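Local coordinates for protein major allergen Alt a 1 (Alternaria alternata, PDB 3V0R) that is a secreted, disulfide-linked dimeric beta-barrel allergen found only in fungi that may bind and inhibit the beta-glucanase activity of host plant thaumatin-like proteins, at residues A[22-27]-A[111-116]. Numbering follows the deposited sequence. Where two conformers were deposited one is given.
Sequences YGRKPE and PKDFVC. With 0FU (2,5,6-triaminopyrimidin-4-ol), chain K; SO4 (sulfate ion), chain B.
Tyr22 touches Val115 with its phenol oxygen, Tyr22 OH lying 3.8 Å from Val115 CG1. The first torsion turns the ring back beside the residue's own carbonyl carbon, on the face of the sheet that carries Arg24 and Val115. The bound triaminopyrimidinol lies over one ring face, its NAB implausibly close in this conformer and so doubtful in detail; the ring also meets Tyr22 of the second subunit, which places this end of the contact against a neighbouring subunit. Gly23 and Cys116 form an antiparallel hydrogen-bonded pair: Cys116 N reaches Gly23 O at 2.8 Å, and Gly23 N reaches Cys116 O at 3.0 Å. Cys116 SG lies on the other face, in the disulfide with Cys104 of the adjacent strand 93-106.

Arg24 faces Val115 in a non-hydrogen-bonded pair. Its extended chain, with CG anti to the backbone N (chi1 177°), carries the guanidinium past Val115 into a salt bridge with Asp113. Arg24 NE donates to Asp113 OD1 over 2.9 Å, nearly straight at 171°, on the syn side of the carboxylate; Arg24 NH1 adds a weak bond to the same oxygen. That oxygen lies in the guanidinium plane, although the guanidinium and carboxylate planes are 83° apart. Arg24 NH1 also bonds weakly to a sulfate ion, probably from the crystallisation liquor, which Asn109 and Lys17 of the second subunit also bind.

Here strand 15-25 leaves the barrel sheet next to the start of strand 114-128, the first and last strands side by side. Lys25 and Phe114 make the final hydrogen-bonded pair, Lys25 N to Phe114 O and Phe114 N to Lys25 O, each 2.9 Å. Past the paired strands a water bridges Pro26 O and Lys112 N. Glu27 bends toward Lys112, Glu27 OE1 and Lys112 NZ forming a long salt bridge of 3.8 Å.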
loop_
_atom_site.group_PDB
_atom_site.type_symbol
_atom_site.label_atom_id
_atom_site.label_comp_id
_atom_site.label_asym_id
_atom_site.label_seq_id
_atom_site.Cartn_x
_atom_site.Cartn_y
_atom_site.Cartn_z
ATOM N N TYR A 22 -0.233 -18.069 -1.806
ATOM C CA TYR A 22 0.072 -17.878 -3.229
ATOM C C TYR A 22 1.561 -17.789 -3.364
ATOM O O TYR A 22 2.235 -17.346 -2.474
ATOM C CB TYR A 22 -0.564 -16.577 -3.775
ATOM C CG TYR A 22 -0.326 -16.246 -5.261
ATOM C CD1 TYR A 22 -1.294 -16.553 -6.255
ATOM C CD2 TYR A 22 0.809 -15.554 -5.679
ATOM C CE1 TYR A 22 -1.104 -16.202 -7.595
ATOM C CE2 TYR A 22 1.013 -15.236 -7.031
ATOM C CZ TYR A 22 0.076 -15.573 -7.981
ATOM O OH TYR A 22 0.261 -15.179 -9.297
ATOM N N GLY A 23 2.070 -18.173 -4.519
ATOM C CA GLY A 23 3.449 -17.863 -4.883
ATOM C C GLY A 23 3.679 -17.983 -6.378
ATOM O O GLY A 23 2.955 -18.698 -7.059
ATOM N N ARG A 24 4.661 -17.264 -6.882
ATOM C CA ARG A 24 5.001 -17.359 -8.272
ATOM C C ARG A 24 6.487 -17.703 -8.382
ATOM O O ARG A 24 7.305 -17.077 -7.738
ATOM C CB ARG A 24 4.694 -16.055 -9.012
ATOM C CG ARG A 24 5.130 -16.153 -10.476
ATOM C CD ARG A 24 4.828 -14.900 -11.237
ATOM N NE ARG A 24 5.439 -14.970 -12.552
ATOM C CZ ARG A 24 5.983 -13.961 -13.177
ATOM N NH1 ARG A 24 6.551 -14.137 -14.367
ATOM N NH2 ARG A 24 5.886 -12.735 -12.692
ATOM N N LYS A 25 6.784 -18.693 -9.191
ATOM C CA LYS A 25 8.152 -19.085 -9.541
ATOM C C LYS A 25 8.332 -18.812 -11.031
ATOM O O LYS A 25 7.878 -19.600 -11.859
ATOM C CB LYS A 25 8.328 -20.597 -9.289
ATOM C CG LYS A 25 8.141 -21.013 -7.831
ATOM C CD LYS A 25 8.246 -22.543 -7.724
ATOM C CE LYS A 25 8.217 -22.999 -6.266
ATOM N NZ LYS A 25 8.027 -24.523 -6.210
ATOM N N PRO A 26 8.949 -17.689 -11.390
ATOM C CA PRO A 26 9.015 -17.217 -12.785
ATOM C C PRO A 26 9.832 -18.113 -13.673
ATOM O O PRO A 26 9.595 -18.173 -14.909
ATOM C CB PRO A 26 9.669 -15.829 -12.656
ATOM C CG PRO A 26 10.327 -15.814 -11.325
ATOM C CD PRO A 26 9.565 -16.737 -10.452
ATOM N N GLU A 27 10.777 -18.811 -13.052
ATOM C CA GLU A 27 11.592 -19.761 -13.760
ATOM C C GLU A 27 11.501 -21.158 -13.184
ATOM O O GLU A 27 12.345 -21.998 -13.461
ATOM C CB GLU A 27 13.053 -19.272 -13.762
ATOM C CG GLU A 27 13.209 -17.912 -14.427
ATOM C CD GLU A 27 12.814 -17.926 -15.916
ATOM O OE1 GLU A 27 12.845 -19.001 -16.550
ATOM O OE2 GLU A 27 12.493 -16.857 -16.488
ATOM N N PRO A 111 8.023 -20.023 -20.484
ATOM C CA PRO A 111 7.966 -21.465 -20.611
ATOM C C PRO A 111 8.254 -22.173 -19.304
ATOM O O PRO A 111 7.842 -23.300 -19.189
ATOM C CB PRO A 111 9.038 -21.781 -21.667
ATOM C CG PRO A 111 9.999 -20.627 -21.623
ATOM C CD PRO A 111 9.322 -19.466 -20.937
ATOM N N LYS A 112 8.915 -21.530 -18.318
ATOM C CA LYS A 112 9.112 -22.142 -16.977
ATOM C C LYS A 112 8.401 -21.393 -15.810
ATOM O O LYS A 112 8.753 -21.533 -14.642
ATOM C CB LYS A 112 10.607 -22.282 -16.691
ATOM C CG LYS A 112 11.417 -23.037 -17.758
ATOM C CD LYS A 112 12.812 -23.436 -17.228
ATOM C CE LYS A 112 13.925 -22.437 -17.614
ATOM N NZ LYS A 112 14.983 -22.179 -16.554
ATOM N N ASP A 113 7.360 -20.639 -16.161
ATOM C CA ASP A 113 6.575 -19.880 -15.220
ATOM C C ASP A 113 5.542 -20.781 -14.527
ATOM O O ASP A 113 4.725 -21.455 -15.202
ATOM C CB ASP A 113 5.883 -18.752 -15.986
ATOM C CG ASP A 113 5.028 -17.879 -15.109
ATOM O OD1 ASP A 113 5.583 -17.381 -14.104
ATOM O OD2 ASP A 113 3.813 -17.684 -15.489
ATOM N N PHE A 114 5.582 -20.806 -13.177
ATOM C CA PHE A 114 4.651 -21.597 -12.391
ATOM C C PHE A 114 4.044 -20.730 -11.324
ATOM O O PHE A 114 4.716 -19.845 -10.793
ATOM C CB PHE A 114 5.355 -22.786 -11.733
ATOM C CG PHE A 114 5.614 -23.885 -12.692
ATOM C CD1 PHE A 114 4.707 -24.931 -12.820
ATOM C CD2 PHE A 114 6.708 -23.841 -13.526
ATOM C CE1 PHE A 114 4.913 -25.921 -13.777
ATOM C CE2 PHE A 114 6.939 -24.843 -14.477
ATOM C CZ PHE A 114 6.028 -25.885 -14.595
ATOM N N VAL A 115 2.765 -20.950 -11.069
ATOM C CA VAL A 115 2.080 -20.283 -9.995
ATOM C C VAL A 115 1.565 -21.369 -9.040
ATOM O O VAL A 115 1.108 -22.430 -9.491
ATOM C CB VAL A 115 0.986 -19.337 -10.518
ATOM C CG1 VAL A 115 1.614 -18.159 -11.262
ATOM C CG2 VAL A 115 0.018 -20.078 -11.432
ATOM N N CYS A 116 1.695 -21.120 -7.728
ATOM C CA CYS A 116 1.386 -22.056 -6.674
ATOM C C CYS A 116 0.257 -21.484 -5.827
ATOM O O CYS A 116 0.249 -20.284 -5.557
ATOM C CB CYS A 116 2.634 -22.302 -5.768
ATOM S SG CYS A 116 4.073 -22.712 -6.793
HETATM C C4 0FU K . -2.121 -10.552 -4.246
HETATM N N3 0FU K . -3.191 -10.739 -3.437
HETATM C C2 0FU K . -3.792 -11.957 -3.410
HETATM N NAA 0FU K . -4.862 -12.129 -2.616
HETATM N N1 0FU K . -3.336 -12.999 -4.150
HETATM C C6 0FU K . -2.299 -12.818 -4.982
HETATM N NAB 0FU K . -1.762 -13.735 -5.806
HETATM C C5 0FU K . -1.691 -11.610 -5.015
HETATM N NAC 0FU K . -0.654 -11.476 -5.822
HETATM O O4 0FU K . -1.411 -9.368 -4.373
HETATM S S SO4 B . 7.405 -10.539 -16.672
HETATM O O1 SO4 B . 5.989 -10.102 -16.927
HETATM O O2 SO4 B . 7.741 -11.605 -17.661
HETATM O O3 SO4 B . 8.311 -9.358 -16.838
HETATM O O4 SO4 B . 7.639 -11.122 -15.317
HETATM O O HOH W 1 9.720 -18.943 -17.633
#